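Local coordinates for porin (Rhodobacter capsulatus, PDB 2POR), which forms water-filled channels across the bacterial outer membrane, through which small hydrophilic solutes up to about 0.6 kDa diffuse passively, at residues A[20-25]-A[90-95]; A[120-125]-A[129-134]; A[209-214]-A[255-260]. One frame throughout, in Å; residues are numbered along the deposited sequence.

Contact 1 (A[20-25]-A[90-95]); sequences NFSSRS and GYTDLD. With CA (calcium ion), chain C; CA (calcium ion), chain D.
The backbone oxygen of Ser-22 accepts a hydrogen bond from the phenol of Tyr-91, with OH 2.7 Å from O. The hydroxyl sits too close to another atom of the model, so its position, and with it this bond, is less certain. The oxygen lies at the edge of the Tyr-91 ring, in its plane. Ser-22 CB lies 3.3 Å from the same Tyr-91 OH. Thr-92 completes the contact: its CG2 stands 3.8 Å from Ser-22 OG. The same methyl sits over one face of the Tyr-91 ring, offset toward the rim. A chi1 of 60° puts it there, with CG2 anti to the carbonyl carbon and beside the backbone N. Thr-92 OG1 is bonded to Asp-294, which also holds Tyr-91 N. Ser-22 OG turns to Glu-141 of the second subunit. A phenylalanine in place of Tyr-91 would probably leave the Ser-22 oxygen without its phenol donor and the turn less firmly tied to the strand.

Residues 90-93 form a type I turn, within a long loop consistent with the one that folds into porin barrels and narrows the pore. Asp-93, which ends the turn, and Asp-95 grip the same calcium ion, each with both carboxylate oxygens; Asn-100 and Asp-101 complete the protein ligands. At the start of segment 20-25, Asn-20 OD1 binds a second calcium ion at 2.2 Å, shared with Asn-116, Asp-136, Lys-138 and Gly-140 of the second subunit. The loop is probably held to the barrel wall by the phenol bond and the Asp-294 bonds, while calcium probably offsets the repulsion among its acidic groups.

Contact 2 (A[120-125]-A[129-134]); sequences LYTYSA and SVAASM
Tyr-121 and Ala-132 are a hydrogen-bonded antiparallel pair. Tyr-121 N reaches Ala-132 O at 2.8 Å, nearly straight at 166°. Ala-132 N returns the bond to Tyr-121 O. Tyr-123 and Val-130 repeat the exchange, with Val-130 N to Tyr-123 O at 3.0 Å. On the face of these four residues, Tyr-123 and Val-130 lie side by side and point the same way. Tyr-123 CB meets Val-130 CG2 at 3.9 Å, and the methyl sits at the edge of the ring, near its plane. Tyr-121 likewise turns a ring edge to Ala-132 CB.

The other face carries the non-hydrogen-bonded pairs. Ser-124 OG and Ser-129 OG share a hydrogen bond of 3.1 Å. Thr-122 CG2 touches Ala-131 CB at 3.9 Å. With CG anti to the backbone N (chi1 171°), Leu-120 brings CD1 across to Ser-133 CB.

Further out, helix 78-83 packs on Leu-120 and Ala-131, and Ser-133 OG bonds Ala-78 N. Tyr-121 OH bonds Phe-67 O. Strands 68-73 and 148-158 extend the sheet on the two sides. This is an antiparallel beta hairpin of the 16-stranded porin barrel.

Contact 3 (A[209-214]-A[255-260]); sequences DFARAV and DTIDDV. With C8E ((hydroxyethyloxy)tri(ethyloxy)octane), chain E.
Arg-212 and Ile-257 cross at about a right angle. The touch is between aliphatic carbons: Arg-212 CG meets Ile-257 CD1 at 3.8 Å. Toward the guanidinium group the same methyl stands oblique. Ile-257 chi1 of -52° puts CG1 anti to the carbonyl carbon, and the CB bond itself points toward the helix. CG1 then comes to 4.3 Å from Ala-211 CB. The isoleucine therefore spans two successive residues of the helix, with its terminal CD1 on Arg-212 and the inner CG1 on Ala-211. Arg-212 bends at chi3 (57°), and its polar end goes elsewhere: NE is bonded to Thr-218 O. The positive charge has no mate in segment 255-260, and the contact is apolar.

The backbone that carries Ile-257 is irregular. Ile-257 and Asp-258 both face Ile-254 in a classic beta bulge. Just ahead of it, Thr-256 OG1 donates to Asp-255 O at 2.6 Å, in the carbonyl plane and on a lone pair. Past the bulge, Asp-259 N makes a weak bond to Asp-258 OD1.

A detergent molecule, C8E, runs beside both segments. Its C2 lies at the edge of the Phe-210 ring, near the ring plane. Val-214 CG1 is 4.0 Å from its C10, and Val-260 CG1 is 4.2 Å from its C11.

Helix 208-214 directly follows strand 195-207. Ala-211 rests on Val-227 of strand 226-240 and on Ile-254 of strand 243-254. Leu-217, in the loop after the helix, also packs on Ile-257. The contact thus sets the short helix against the turn between strands 243-254 and 258-272.

How the contacts relate
The three contacts come one after another along the chain: contact 1 closes before contact 2 opens, and contact 2 before contact 3. They do not touch. The centres of contacts 1 and 2 lie about 32 Å apart. Those of contacts 1 and 3 are about 28 Å apart, and those of contacts 2 and 3 about 31 Å. All reach the same closed antiparallel sheet, and contacts 1 and 2 fall on opposite sides of the chain's centre. Contact 2 joins neighbouring strands of the wall itself. Contact 1 brings a long loop to strand 19-34, and contact 3 lies at a connection between later strands of the barrel. Loop and connecting helix thus meet the wall at separate places round the one channel.

Contact 1 (A[20-25]-A[90-95])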
# COMPACT_ATOMS: atom_id res chain seq x y z
N ASN A 20 -17.11 -20.39 -4.69
CA ASN A 20 -16.41 -19.69 -3.63
C ASN A 20 -16.95 -18.27 -3.55
O ASN A 20 -17.36 -17.74 -4.59
CB ASN A 20 -14.93 -19.56 -3.91
CG ASN A 20 -14.11 -20.74 -3.38
OD1 ASN A 20 -13.74 -20.78 -2.19
ND2 ASN A 20 -13.78 -21.60 -4.32
N PHE A 21 -16.91 -17.66 -2.38
CA PHE A 21 -17.18 -16.23 -2.24
C PHE A 21 -16.03 -15.48 -2.91
O PHE A 21 -14.87 -15.92 -2.82
CB PHE A 21 -17.23 -15.80 -0.75
CG PHE A 21 -18.31 -16.41 0.15
CD1 PHE A 21 -19.50 -16.90 -0.36
CD2 PHE A 21 -18.06 -16.44 1.51
CE1 PHE A 21 -20.42 -17.43 0.51
CE2 PHE A 21 -19.00 -16.97 2.37
CZ PHE A 21 -20.17 -17.46 1.86
N SER A 22 -16.26 -14.37 -3.63
CA SER A 22 -15.21 -13.61 -4.27
C SER A 22 -15.59 -12.13 -4.16
O SER A 22 -16.67 -11.74 -4.59
CB SER A 22 -15.11 -14.02 -5.70
OG SER A 22 -13.96 -13.43 -6.27
N SER A 23 -14.76 -11.28 -3.57
CA SER A 23 -15.06 -9.87 -3.40
C SER A 23 -13.79 -9.04 -3.42
O SER A 23 -12.69 -9.60 -3.32
CB SER A 23 -15.82 -9.73 -2.09
OG SER A 23 -15.08 -10.02 -0.93
N ARG A 24 -13.83 -7.73 -3.64
CA ARG A 24 -12.66 -6.87 -3.57
C ARG A 24 -13.15 -5.42 -3.52
O ARG A 24 -14.31 -5.17 -3.85
CB ARG A 24 -11.76 -6.96 -4.80
CG ARG A 24 -12.23 -6.46 -6.10
CD ARG A 24 -11.08 -6.41 -7.04
NE ARG A 24 -11.60 -5.83 -8.27
CZ ARG A 24 -11.04 -5.87 -9.47
NH1 ARG A 24 -9.89 -6.49 -9.72
NH2 ARG A 24 -11.60 -5.16 -10.45
N SER A 25 -12.31 -4.48 -3.15
CA SER A 25 -12.60 -3.07 -3.30
C SER A 25 -11.29 -2.43 -3.66
O SER A 25 -10.20 -2.91 -3.29
CB SER A 25 -13.19 -2.48 -2.00
OG SER A 25 -12.52 -2.75 -0.80
N GLY A 90 -18.74 -11.56 -16.90
CA GLY A 90 -18.84 -11.92 -15.49
C GLY A 90 -18.50 -10.78 -14.51
O GLY A 90 -17.70 -9.90 -14.83
N TYR A 91 -19.05 -10.76 -13.29
CA TYR A 91 -18.73 -9.70 -12.34
C TYR A 91 -17.28 -9.76 -11.91
O TYR A 91 -16.76 -8.74 -11.50
CB TYR A 91 -19.65 -9.79 -11.13
CG TYR A 91 -19.22 -10.63 -9.93
CD1 TYR A 91 -18.49 -10.05 -8.93
CD2 TYR A 91 -19.55 -11.97 -9.83
CE1 TYR A 91 -18.12 -10.80 -7.84
CE2 TYR A 91 -19.19 -12.73 -8.74
CZ TYR A 91 -18.47 -12.13 -7.76
OH TYR A 91 -18.06 -12.85 -6.68
N THR A 92 -16.58 -10.93 -11.95
CA THR A 92 -15.17 -11.02 -11.53
C THR A 92 -14.24 -10.90 -12.74
O THR A 92 -13.04 -10.90 -12.56
CB THR A 92 -14.87 -12.39 -10.80
OG1 THR A 92 -15.16 -13.41 -11.75
CG2 THR A 92 -15.71 -12.69 -9.60
N ASP A 93 -14.76 -10.74 -13.98
CA ASP A 93 -14.04 -10.75 -15.26
C ASP A 93 -13.47 -12.15 -15.43
O ASP A 93 -12.32 -12.44 -15.04
CB ASP A 93 -12.91 -9.69 -15.30
CG ASP A 93 -12.17 -9.58 -16.62
OD1 ASP A 93 -12.51 -10.19 -17.65
OD2 ASP A 93 -11.18 -8.86 -16.70
N LEU A 94 -14.31 -13.05 -15.94
CA LEU A 94 -13.99 -14.48 -15.99
C LEU A 94 -12.99 -14.80 -17.07
O LEU A 94 -13.34 -15.29 -18.13
CB LEU A 94 -15.23 -15.32 -16.24
CG LEU A 94 -16.24 -15.42 -15.16
CD1 LEU A 94 -17.53 -16.04 -15.73
CD2 LEU A 94 -15.66 -16.22 -14.01
N ASP A 95 -11.71 -14.53 -16.83
CA ASP A 95 -10.67 -14.79 -17.80
C ASP A 95 -10.00 -16.15 -17.64
O ASP A 95 -9.05 -16.50 -18.33
CB ASP A 95 -9.61 -13.77 -17.68
CG ASP A 95 -9.99 -12.42 -18.22
OD1 ASP A 95 -10.78 -12.31 -19.15
OD2 ASP A 95 -9.49 -11.43 -17.72
CA CA C . -10.62 -9.69 -18.92
CA CA D . -13.02 -19.65 -0.47
O HOH W 1 -13.04 -17.53 -1.47
O HOH W 2 -11.40 -7.51 -19.49
O HOH W 3 -8.81 -8.50 -18.33

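Contact 2 (A[120-125]-A[129-134])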
# COMPACT_ATOMS: atom_id res chain seq x y z
N LEU A 120 3.95 5.24 -24.14
CA LEU A 120 2.88 5.13 -25.12
C LEU A 120 2.66 6.55 -25.63
O LEU A 120 2.58 7.48 -24.83
CB LEU A 120 1.58 4.67 -24.52
CG LEU A 120 0.34 4.72 -25.37
CD1 LEU A 120 0.51 3.83 -26.59
CD2 LEU A 120 -0.86 4.25 -24.54
N TYR A 121 2.66 6.75 -26.92
CA TYR A 121 2.40 8.06 -27.50
C TYR A 121 1.08 7.94 -28.25
O TYR A 121 0.93 6.97 -28.99
CB TYR A 121 3.52 8.42 -28.47
CG TYR A 121 3.15 9.60 -29.37
CD1 TYR A 121 3.12 10.90 -28.88
CD2 TYR A 121 2.80 9.32 -30.67
CE1 TYR A 121 2.72 11.91 -29.71
CE2 TYR A 121 2.39 10.32 -31.51
CZ TYR A 121 2.36 11.61 -31.02
OH TYR A 121 1.93 12.59 -31.89
N THR A 122 0.11 8.88 -28.11
CA THR A 122 -1.11 8.84 -28.89
C THR A 122 -1.35 10.25 -29.44
O THR A 122 -0.88 11.26 -28.89
CB THR A 122 -2.31 8.42 -28.07
OG1 THR A 122 -2.19 9.15 -26.85
CG2 THR A 122 -2.35 6.94 -27.74
N TYR A 123 -2.10 10.25 -30.53
CA TYR A 123 -2.47 11.48 -31.20
C TYR A 123 -3.74 11.30 -31.99
O TYR A 123 -3.89 10.30 -32.70
CB TYR A 123 -1.37 11.86 -32.14
CG TYR A 123 -1.70 13.07 -32.99
CD1 TYR A 123 -1.47 14.31 -32.44
CD2 TYR A 123 -2.19 12.90 -34.27
CE1 TYR A 123 -1.75 15.43 -33.17
CE2 TYR A 123 -2.48 14.01 -35.01
CZ TYR A 123 -2.25 15.25 -34.45
OH TYR A 123 -2.54 16.39 -35.17
N SER A 124 -4.65 12.25 -31.93
CA SER A 124 -5.81 12.15 -32.77
C SER A 124 -6.05 13.52 -33.40
O SER A 124 -5.65 14.56 -32.86
CB SER A 124 -7.03 11.81 -32.00
OG SER A 124 -6.90 10.59 -31.31
N ALA A 125 -6.67 13.53 -34.56
CA ALA A 125 -7.03 14.75 -35.24
C ALA A 125 -8.27 14.33 -36.01
O ALA A 125 -8.20 13.48 -36.91
CB ALA A 125 -5.94 15.13 -36.18
N SER A 129 -6.74 8.39 -35.74
CA SER A 129 -5.93 8.22 -34.54
C SER A 129 -4.68 7.40 -34.81
O SER A 129 -4.73 6.47 -35.62
CB SER A 129 -6.72 7.51 -33.47
OG SER A 129 -7.90 8.19 -33.06
N VAL A 130 -3.55 7.76 -34.23
CA VAL A 130 -2.34 6.97 -34.31
C VAL A 130 -1.75 6.76 -32.92
O VAL A 130 -1.90 7.62 -32.04
CB VAL A 130 -1.26 7.61 -35.13
CG1 VAL A 130 -1.69 7.39 -36.53
CG2 VAL A 130 -1.01 9.04 -34.77
N ALA A 131 -1.08 5.63 -32.69
CA ALA A 131 -0.42 5.35 -31.40
C ALA A 131 0.94 4.69 -31.66
O ALA A 131 1.15 4.07 -32.73
CB ALA A 131 -1.34 4.43 -30.57
N ALA A 132 1.92 4.89 -30.80
CA ALA A 132 3.23 4.27 -30.97
C ALA A 132 3.75 3.96 -29.57
O ALA A 132 3.55 4.76 -28.66
CB ALA A 132 4.19 5.22 -31.68
N SER A 133 4.36 2.82 -29.32
CA SER A 133 4.82 2.48 -27.98
C SER A 133 6.17 1.77 -28.01
O SER A 133 6.54 1.23 -29.06
CB SER A 133 3.78 1.59 -27.35
OG SER A 133 3.36 0.57 -28.25
N MET A 134 6.96 1.76 -26.94
CA MET A 134 8.21 1.01 -26.92
C MET A 134 8.70 0.85 -25.50
O MET A 134 8.27 1.62 -24.63
CB MET A 134 9.26 1.74 -27.74
CG MET A 134 9.69 3.05 -27.09
SD MET A 134 10.97 3.93 -28.02
CE MET A 134 12.34 2.82 -27.85

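Contact 3 (A[209-214]-A[255-260])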
# COMPACT_ATOMS: atom_id res chain seq x y z
N ASP A 209 9.12 -21.72 -27.29
CA ASP A 209 8.84 -22.07 -25.92
C ASP A 209 7.87 -21.09 -25.24
O ASP A 209 7.11 -21.49 -24.37
CB ASP A 209 10.17 -22.17 -25.18
CG ASP A 209 11.01 -23.39 -25.63
OD1 ASP A 209 10.46 -24.37 -26.13
OD2 ASP A 209 12.21 -23.32 -25.49
N PHE A 210 7.81 -19.83 -25.66
CA PHE A 210 6.79 -18.89 -25.18
C PHE A 210 5.40 -19.42 -25.62
O PHE A 210 4.46 -19.56 -24.81
CB PHE A 210 7.18 -17.50 -25.78
CG PHE A 210 6.17 -16.37 -25.61
CD1 PHE A 210 5.14 -16.21 -26.53
CD2 PHE A 210 6.28 -15.50 -24.55
CE1 PHE A 210 4.22 -15.19 -26.39
CE2 PHE A 210 5.35 -14.47 -24.41
CZ PHE A 210 4.33 -14.33 -25.32
N ALA A 211 5.24 -19.84 -26.89
CA ALA A 211 4.02 -20.43 -27.38
C ALA A 211 3.60 -21.67 -26.63
O ALA A 211 2.42 -21.85 -26.29
CB ALA A 211 4.22 -20.75 -28.85
N ARG A 212 4.53 -22.58 -26.30
CA ARG A 212 4.19 -23.79 -25.57
C ARG A 212 3.70 -23.45 -24.18
O ARG A 212 2.79 -24.10 -23.66
CB ARG A 212 5.42 -24.72 -25.47
CG ARG A 212 5.89 -25.25 -26.85
CD ARG A 212 7.19 -26.16 -26.77
NE ARG A 212 6.96 -27.28 -25.87
CZ ARG A 212 6.41 -28.43 -26.27
NH1 ARG A 212 6.10 -28.63 -27.54
NH2 ARG A 212 6.17 -29.40 -25.43
N ALA A 213 4.30 -22.45 -23.54
CA ALA A 213 3.88 -22.02 -22.19
C ALA A 213 2.44 -21.46 -22.20
O ALA A 213 1.75 -21.64 -21.20
CB ALA A 213 4.83 -20.96 -21.65
N VAL A 214 1.93 -20.87 -23.30
CA VAL A 214 0.52 -20.46 -23.42
C VAL A 214 -0.34 -21.67 -23.14
O VAL A 214 -1.34 -21.53 -22.45
CB VAL A 214 0.12 -19.95 -24.84
CG1 VAL A 214 -1.39 -19.73 -25.01
CG2 VAL A 214 0.86 -18.68 -25.07
N ASP A 255 0.75 -22.86 -34.88
CA ASP A 255 1.28 -23.89 -35.74
C ASP A 255 2.32 -24.72 -34.99
O ASP A 255 3.20 -24.20 -34.29
CB ASP A 255 1.92 -23.22 -36.95
CG ASP A 255 2.38 -24.18 -38.05
OD1 ASP A 255 1.64 -25.11 -38.40
OD2 ASP A 255 3.49 -24.00 -38.56
N THR A 256 2.12 -26.03 -35.16
CA THR A 256 2.90 -27.11 -34.59
C THR A 256 2.62 -27.24 -33.10
O THR A 256 3.09 -28.22 -32.53
CB THR A 256 4.49 -26.98 -34.76
OG1 THR A 256 4.97 -26.03 -33.85
CG2 THR A 256 4.90 -26.56 -36.15
N ILE A 257 1.88 -26.37 -32.38
CA ILE A 257 1.66 -26.55 -30.94
C ILE A 257 0.23 -26.95 -30.80
O ILE A 257 -0.04 -28.14 -30.66
CB ILE A 257 1.91 -25.25 -30.10
CG1 ILE A 257 3.28 -24.66 -30.41
CG2 ILE A 257 1.68 -25.56 -28.62
CD1 ILE A 257 4.49 -25.56 -30.32
N ASP A 258 -0.73 -26.03 -30.90
CA ASP A 258 -2.12 -26.37 -30.70
C ASP A 258 -3.01 -25.15 -31.07
O ASP A 258 -2.47 -24.11 -31.45
CB ASP A 258 -2.34 -26.76 -29.22
CG ASP A 258 -3.51 -27.74 -28.99
OD1 ASP A 258 -4.23 -28.13 -29.93
OD2 ASP A 258 -3.70 -28.13 -27.83
N ASP A 259 -4.32 -25.32 -31.00
CA ASP A 259 -5.32 -24.29 -31.23
C ASP A 259 -6.31 -24.38 -30.09
O ASP A 259 -6.40 -25.41 -29.41
CB ASP A 259 -6.07 -24.48 -32.55
CG ASP A 259 -6.73 -25.84 -32.78
OD1 ASP A 259 -7.76 -26.13 -32.19
OD2 ASP A 259 -6.20 -26.62 -33.57
N VAL A 260 -7.04 -23.31 -29.82
CA VAL A 260 -8.07 -23.32 -28.80
C VAL A 260 -9.10 -22.28 -29.26
O VAL A 260 -8.76 -21.29 -29.94
CB VAL A 260 -7.41 -22.97 -27.41
CG1 VAL A 260 -6.70 -21.61 -27.41
CG2 VAL A 260 -8.49 -23.06 -26.36
C1 C8E E . 0.37 -13.47 -29.28
C2 C8E E . 0.62 -13.67 -27.80
C3 C8E E . -0.57 -14.40 -27.29
C4 C8E E . -0.31 -14.50 -25.81
C5 C8E E . -1.60 -14.52 -25.00
C6 C8E E . -2.58 -15.63 -25.38
C7 C8E E . -3.67 -15.86 -24.31
C8 C8E E . -4.52 -16.96 -24.87
O9 C8E E . -5.43 -17.68 -24.07
C10 C8E E . -5.26 -19.09 -24.22
C11 C8E E . -6.42 -19.83 -23.65
O12 C8E E . -6.23 -21.14 -23.12
C13 C8E E . -5.98 -21.14 -21.71
C14 C8E E . -4.68 -21.81 -21.24
O15 C8E E . -4.42 -23.17 -21.64
C16 C8E E . -4.22 -24.10 -20.54
C17 C8E E . -5.31 -25.18 -20.30
O18 C8E E . -5.13 -26.44 -19.60
C19 C8E E . -4.58 -27.49 -20.44
C20 C8E E . -5.41 -28.78 -20.65
O21 C8E E . -6.81 -28.47 -20.56